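Local coordinates for protein diphosphomevalonate decarboxylase, putative (Trypanosoma brucei, PDB 2HKE) that probably catalyses the ATP-dependent decarboxylation of (R)-5-diphosphomevalonate to isopentenyl diphosphate, a precursor of isoprenoids and sterols, at residues A[153-158]-A[173-178]; A[243-248]-A[287-292]. The protein carries 1 engineered substitution. All blocks are in the same frame, centred on the assembly; numbering follows the deposited sequence.

Contact 1: A[153-158]-A[173-178]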
loop_
_atom_site.group_PDB
_atom_site.type_symbol
_atom_site.label_atom_id
_atom_site.label_comp_id
_atom_site.label_asym_id
_atom_site.label_seq_id
_atom_site.Cartn_x
_atom_site.Cartn_y
_atom_site.Cartn_z
ATOM N N GLY A 153 -8.420 1.818 -8.972
ATOM C CA GLY A 153 -7.319 1.224 -9.732
ATOM C C GLY A 153 -6.354 2.291 -10.203
ATOM O O GLY A 153 -6.635 3.492 -10.151
ATOM N N GLY A 154 -5.194 1.866 -10.664
ATOM C CA GLY A 154 -4.292 2.759 -11.319
ATOM C C GLY A 154 -3.366 3.535 -10.427
ATOM O O GLY A 154 -2.873 2.987 -9.451
ATOM N N PHE A 155 -3.147 4.803 -10.774
ATOM C CA PHE A 155 -2.292 5.722 -9.999
ATOM C C PHE A 155 -3.253 6.660 -9.260
ATOM O O PHE A 155 -4.128 7.288 -9.860
ATOM C CB PHE A 155 -1.392 6.514 -10.887
ATOM C CG PHE A 155 -0.294 5.728 -11.531
ATOM C CD1 PHE A 155 -0.556 4.844 -12.544
ATOM C CD2 PHE A 155 1.023 5.914 -11.150
ATOM C CE1 PHE A 155 0.499 4.152 -13.166
ATOM C CE2 PHE A 155 2.065 5.212 -11.756
ATOM C CZ PHE A 155 1.779 4.352 -12.769
ATOM N N VAL A 156 -3.111 6.737 -7.947
ATOM C CA VAL A 156 -4.107 7.365 -7.089
ATOM C C VAL A 156 -3.436 8.403 -6.196
ATOM O O VAL A 156 -2.422 8.098 -5.551
ATOM C CB VAL A 156 -4.804 6.276 -6.226
ATOM C CG1 VAL A 156 -5.824 6.855 -5.270
ATOM C CG2 VAL A 156 -5.432 5.205 -7.167
ATOM N N ILE A 157 -4.018 9.592 -6.179
ATOM C CA ILE A 157 -3.612 10.665 -5.271
ATOM C C ILE A 157 -4.520 10.736 -4.053
ATOM O O ILE A 157 -5.721 10.824 -4.176
ATOM C CB ILE A 157 -3.653 12.003 -5.981
ATOM C CG1 ILE A 157 -2.629 12.036 -7.123
ATOM C CG2 ILE A 157 -3.367 13.163 -4.979
ATOM C CD1 ILE A 157 -2.858 13.261 -8.091
ATOM N N TRP A 158 -3.937 10.762 -2.855
ATOM C CA TRP A 158 -4.694 11.122 -1.690
ATOM C C TRP A 158 -4.504 12.626 -1.546
ATOM O O TRP A 158 -3.377 13.095 -1.244
ATOM C CB TRP A 158 -4.127 10.384 -0.439
ATOM C CG TRP A 158 -4.832 10.680 0.826
ATOM C CD1 TRP A 158 -5.948 11.461 0.990
ATOM C CD2 TRP A 158 -4.451 10.252 2.139
ATOM N NE1 TRP A 158 -6.292 11.526 2.322
ATOM C CE2 TRP A 158 -5.399 10.788 3.045
ATOM C CE3 TRP A 158 -3.431 9.440 2.633
ATOM C CZ2 TRP A 158 -5.332 10.569 4.414
ATOM C CZ3 TRP A 158 -3.367 9.236 4.031
ATOM C CH2 TRP A 158 -4.339 9.790 4.878
ATOM N N GLN A 173 -8.537 9.147 -8.571
ATOM C CA GLN A 173 -7.758 8.401 -9.543
ATOM C C GLN A 173 -7.077 9.399 -10.444
ATOM O O GLN A 173 -7.717 10.285 -11.003
ATOM C CB GLN A 173 -8.645 7.452 -10.365
ATOM C CG GLN A 173 -7.861 6.616 -11.292
ATOM C CD GLN A 173 -8.771 5.715 -12.047
ATOM O OE1 GLN A 173 -9.504 6.201 -12.910
ATOM N NE2 GLN A 173 -8.810 4.429 -11.676
ATOM N N PHE A 174 -5.760 9.307 -10.569
ATOM C CA PHE A 174 -5.042 10.179 -11.438
ATOM C C PHE A 174 -5.101 9.679 -12.889
ATOM O O PHE A 174 -5.489 10.444 -13.797
ATOM C CB PHE A 174 -3.620 10.384 -10.973
ATOM C CG PHE A 174 -2.819 11.298 -11.845
ATOM C CD1 PHE A 174 -3.074 12.659 -11.895
ATOM C CD2 PHE A 174 -1.778 10.793 -12.589
ATOM C CE1 PHE A 174 -2.329 13.502 -12.714
ATOM C CE2 PHE A 174 -1.019 11.616 -13.383
ATOM C CZ PHE A 174 -1.295 12.967 -13.452
ATOM N N VAL A 175 -4.679 8.445 -13.079
ATOM C CA VAL A 175 -4.900 7.691 -14.276
ATOM C C VAL A 175 -5.243 6.293 -13.918
ATOM O O VAL A 175 -4.864 5.785 -12.835
ATOM C CB VAL A 175 -3.676 7.680 -15.242
ATOM C CG1 VAL A 175 -3.354 9.105 -15.718
ATOM C CG2 VAL A 175 -2.419 7.001 -14.625
ATOM N N ASP A 176 -5.959 5.619 -14.827
ATOM C CA ASP A 176 -6.360 4.255 -14.508
ATOM C C ASP A 176 -5.316 3.257 -14.949
ATOM O O ASP A 176 -4.240 3.602 -15.424
ATOM C CB ASP A 176 -7.771 3.928 -15.046
ATOM C CG ASP A 176 -7.833 3.848 -16.563
ATOM O OD1 ASP A 176 -6.794 3.620 -17.226
ATOM O OD2 ASP A 176 -8.971 3.998 -17.104
ATOM N N GLU A 177 -5.626 2.004 -14.719
ATOM C CA GLU A 177 -4.716 0.900 -14.986
ATOM C C GLU A 177 -4.387 0.729 -16.453
ATOM O O GLU A 177 -3.461 0.026 -16.789
ATOM C CB GLU A 177 -5.289 -0.395 -14.411
ATOM C CG GLU A 177 -6.571 -0.962 -15.044
ATOM C CD GLU A 177 -7.863 -0.337 -14.535
ATOM O OE1 GLU A 177 -7.831 0.658 -13.796
ATOM O OE2 GLU A 177 -8.959 -0.847 -14.865
ATOM N N THR A 178 -5.202 1.270 -17.342
ATOM C CA THR A 178 -4.903 1.182 -18.756
ATOM C C THR A 178 -3.897 2.199 -19.268
ATOM O O THR A 178 -3.421 2.079 -20.395
ATOM C CB THR A 178 -6.201 1.319 -19.623
ATOM O OG1 THR A 178 -6.661 2.650 -19.546
ATOM C CG2 THR A 178 -7.261 0.410 -19.169
#

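Contact 2: A[243-248]-A[287-292]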
loop_
_atom_site.group_PDB
_atom_site.type_symbol
_atom_site.label_atom_id
_atom_site.label_comp_id
_atom_site.label_asym_id
_atom_site.label_seq_id
_atom_site.Cartn_x
_atom_site.Cartn_y
_atom_site.Cartn_z
ATOM N N ILE A 243 11.947 10.031 -8.668
ATOM C CA ILE A 243 11.065 10.551 -7.599
ATOM C C ILE A 243 10.838 9.465 -6.572
ATOM O O ILE A 243 10.902 9.705 -5.360
ATOM C CB ILE A 243 9.693 11.061 -8.149
ATOM C CG1 ILE A 243 9.916 12.303 -8.977
ATOM C CG2 ILE A 243 8.621 11.234 -7.013
ATOM C CD1 ILE A 243 10.440 13.489 -8.147
ATOM N N ALA A 244 10.511 8.247 -7.033
ATOM C CA ALA A 244 10.197 7.189 -6.065
ATOM C C ALA A 244 11.398 6.893 -5.116
ATOM O O ALA A 244 11.241 6.662 -3.905
ATOM C CB ALA A 244 9.756 5.937 -6.794
ATOM N N MET A 245 12.617 6.880 -5.669
ATOM C CA MET A 245 13.798 6.597 -4.865
ATOM C C MET A 245 14.133 7.785 -3.957
ATOM O O MET A 245 14.582 7.592 -2.842
ATOM C CB MET A 245 14.984 6.252 -5.763
ATOM C CG MET A 245 14.788 4.857 -6.387
ATOM S SD MET A 245 16.094 4.197 -7.374
ATOM C CE MET A 245 15.926 5.149 -8.872
ATOM N N LEU A 246 13.912 8.998 -4.429
ATOM C CA LEU A 246 14.139 10.184 -3.570
ATOM C C LEU A 246 13.192 10.177 -2.402
ATOM O O LEU A 246 13.573 10.418 -1.282
ATOM C CB LEU A 246 13.907 11.467 -4.351
ATOM C CG LEU A 246 15.003 11.838 -5.336
ATOM C CD1 LEU A 246 14.498 12.976 -6.263
ATOM C CD2 LEU A 246 16.261 12.240 -4.567
ATOM N N GLU A 247 11.954 9.823 -2.649
ATOM C CA GLU A 247 10.943 9.784 -1.604
ATOM C C GLU A 247 11.238 8.703 -0.592
ATOM O O GLU A 247 11.133 8.898 0.631
ATOM C CB GLU A 247 9.579 9.548 -2.248
ATOM C CG GLU A 247 8.906 10.812 -2.745
ATOM C CD GLU A 247 8.405 11.669 -1.600
ATOM O OE1 GLU A 247 7.484 11.221 -0.868
ATOM O OE2 GLU A 247 8.980 12.773 -1.380
ATOM N N SER A 248 11.629 7.533 -1.077
ATOM C CA SER A 248 11.996 6.436 -0.198
ATOM C C SER A 248 13.175 6.794 0.658
ATOM O O SER A 248 13.180 6.564 1.866
ATOM C CB SER A 248 12.346 5.229 -1.055
ATOM O OG SER A 248 12.667 4.107 -0.241
ATOM N N ALA A 287 16.765 1.976 -14.904
ATOM C CA ALA A 287 15.918 0.889 -15.350
ATOM C C ALA A 287 15.005 0.343 -14.249
ATOM O O ALA A 287 14.001 -0.351 -14.514
ATOM C CB ALA A 287 16.803 -0.221 -15.942
ATOM N N LEU A 288 15.372 0.599 -12.999
ATOM C CA LEU A 288 14.784 -0.124 -11.852
ATOM C C LEU A 288 14.704 0.876 -10.714
ATOM O O LEU A 288 15.648 1.616 -10.499
ATOM C CB LEU A 288 15.642 -1.354 -11.470
ATOM C CG LEU A 288 15.163 -2.274 -10.357
ATOM C CD1 LEU A 288 13.732 -2.898 -10.689
ATOM C CD2 LEU A 288 16.187 -3.395 -10.070
ATOM N N ALA A 289 13.561 0.929 -10.021
ATOM C CA ALA A 289 13.381 1.787 -8.869
ATOM C C ALA A 289 12.992 0.979 -7.671
ATOM O O ALA A 289 12.292 -0.041 -7.798
ATOM C CB ALA A 289 12.267 2.850 -9.122
ATOM N N TYR A 290 13.471 1.408 -6.496
ATOM C CA TYR A 290 13.069 0.835 -5.192
ATOM C C TYR A 290 12.166 1.840 -4.459
ATOM O O TYR A 290 12.252 3.053 -4.671
ATOM C CB TYR A 290 14.281 0.483 -4.325
ATOM C CG TYR A 290 15.166 1.650 -4.004
ATOM C CD1 TYR A 290 14.785 2.599 -3.025
ATOM C CD2 TYR A 290 16.365 1.857 -4.713
ATOM C CE1 TYR A 290 15.609 3.728 -2.789
ATOM C CE2 TYR A 290 17.182 2.945 -4.456
ATOM C CZ TYR A 290 16.808 3.864 -3.480
ATOM O OH TYR A 290 17.646 4.951 -3.279
ATOM N N THR A 291 11.327 1.305 -3.572
ATOM C CA THR A 291 10.737 2.090 -2.523
ATOM C C THR A 291 10.491 1.201 -1.317
ATOM O O THR A 291 10.153 0.044 -1.477
ATOM C CB THR A 291 9.492 2.855 -2.965
ATOM O OG1 THR A 291 9.173 3.812 -1.960
ATOM C CG2 THR A 291 8.282 1.945 -3.156
ATOM N N PHE A 292 10.719 1.756 -0.131
ATOM C CA PHE A 292 10.385 1.152 1.133
ATOM C C PHE A 292 9.298 1.981 1.791
ATOM O O PHE A 292 9.320 3.202 1.689
ATOM C CB PHE A 292 11.632 1.107 2.065
ATOM C CG PHE A 292 12.753 0.262 1.508
ATOM C CD1 PHE A 292 13.562 0.770 0.521
ATOM C CD2 PHE A 292 12.958 -1.053 1.931
ATOM C CE1 PHE A 292 14.583 0.036 -0.025
ATOM C CE2 PHE A 292 13.954 -1.803 1.375
ATOM C CZ PHE A 292 14.760 -1.278 0.389
HETATM O O HOH W 1 8.872 6.163 -2.973
HETATM O O HOH W 2 11.389 4.695 2.774
#

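Contact 1: A[153-158]-A[173-178]
F155 is gripped through both its backbone polar atoms. Its N donates to V175 O (2.9 Å, 163° at the hydrogen), while its O accepts from F174 N at 2.7 Å and, weakly, from V175 N at 3.5 Å. Two consecutive residues, F174 and V175, thus face one residue on the partner strand, and the antiparallel register slips by one before V156 pairs with Q173: the definition of a classic beta bulge. Q173 adds a side-chain bond, NE2 giving a hydrogen to G153 O (2.8 Å). With CG anti to its own N (chi1 -176°) and an extended chain beyond, Q173 reaches past F155 O to the G153 carbonyl, which it meets from above its plane, although the oxygen lies close to the plane of the amide. G154, at a positive phi (86°), packs its CA against V175 O at 3.4 Å in a CH...O contact and lies close against the backbone of D176 as well. Outward from the bonds, F155 and V175 project side by side, V175 CG2 resting 3.5 Å from F155 CD1, and I157 CD1 touches F174 CD1 at 3.9 Å. The contact is the bulged end of the hairpin 155-159/170-175. Strand 36-40 flanks 155-159 on its other edge, and helix 213-234 covers F155, I157 and F174, whose ring also meets F37 edge-to-face.

Contact 2: A[243-248]-A[287-292]
Helix 243-248 and strand 288-291 run in nearly the same direction, their axes 27° apart and 7.0 Å at closest approach, and M245 meets Y290 where their CA atoms lie 5.8 Å from each other. The M245 side chain lies across the Y290 ring at about a right angle. Its CG stands over the centre of one face, 3.6 Å from the centroid and 10° off the normal, a CH-pi contact. SD follows obliquely towards the rim, 3.4 Å from Y290 CE2, which makes the pair a Met-aromatic contact as well. A bend at the last torsion then turns the M245 methyl towards L288 O, and M245 CG also packs on A289 CB. Y290 reaches this position with CG between its own N and carbonyl carbon, and its hydroxyl bonds to D249, one residue beyond the helical segment, so that the ring is tied to the helix at its far end.

The strand is an outer one of the five-stranded mixed sheet, in the C-terminal domain of the GHMP type; strand 288-291 pairs antiparallel with 298-303, and helix 237-256 packs against it here.

One turn along from M245, S248 carries the polar part. Its OG accepts from F292 N (3.1 Å, 159°) and sits at the edges of both the Y290 and F292 rings, near their planes. Two waters complete the seam: one donates to A244 O and accepts from T291 OG1, each at 2.6 Å, and the other donates to both S248 O and F292 O. The amine of K18 is a further partner of T291 OG1 and F292 O.

How the contacts relate
Contact 1 closes before contact 2 opens along the chain, and their centres stand 18 Å apart, with nearest atoms about 9 Å from each other and no touch between them. They belong to different sheets: 155-159 and 170-175 form a hairpin in the large mixed sheet, whereas 288-291 borders the five-stranded one. Helix 213-234 lies between and meets both, covering F155, I157 and F174 with one set of residues and reaching I243, L246 and E247 with another, R224 serving all three of these. The two contacts therefore sample the two-domain construction of the enzyme, and this shared helix is evidence that the halves pack closely together.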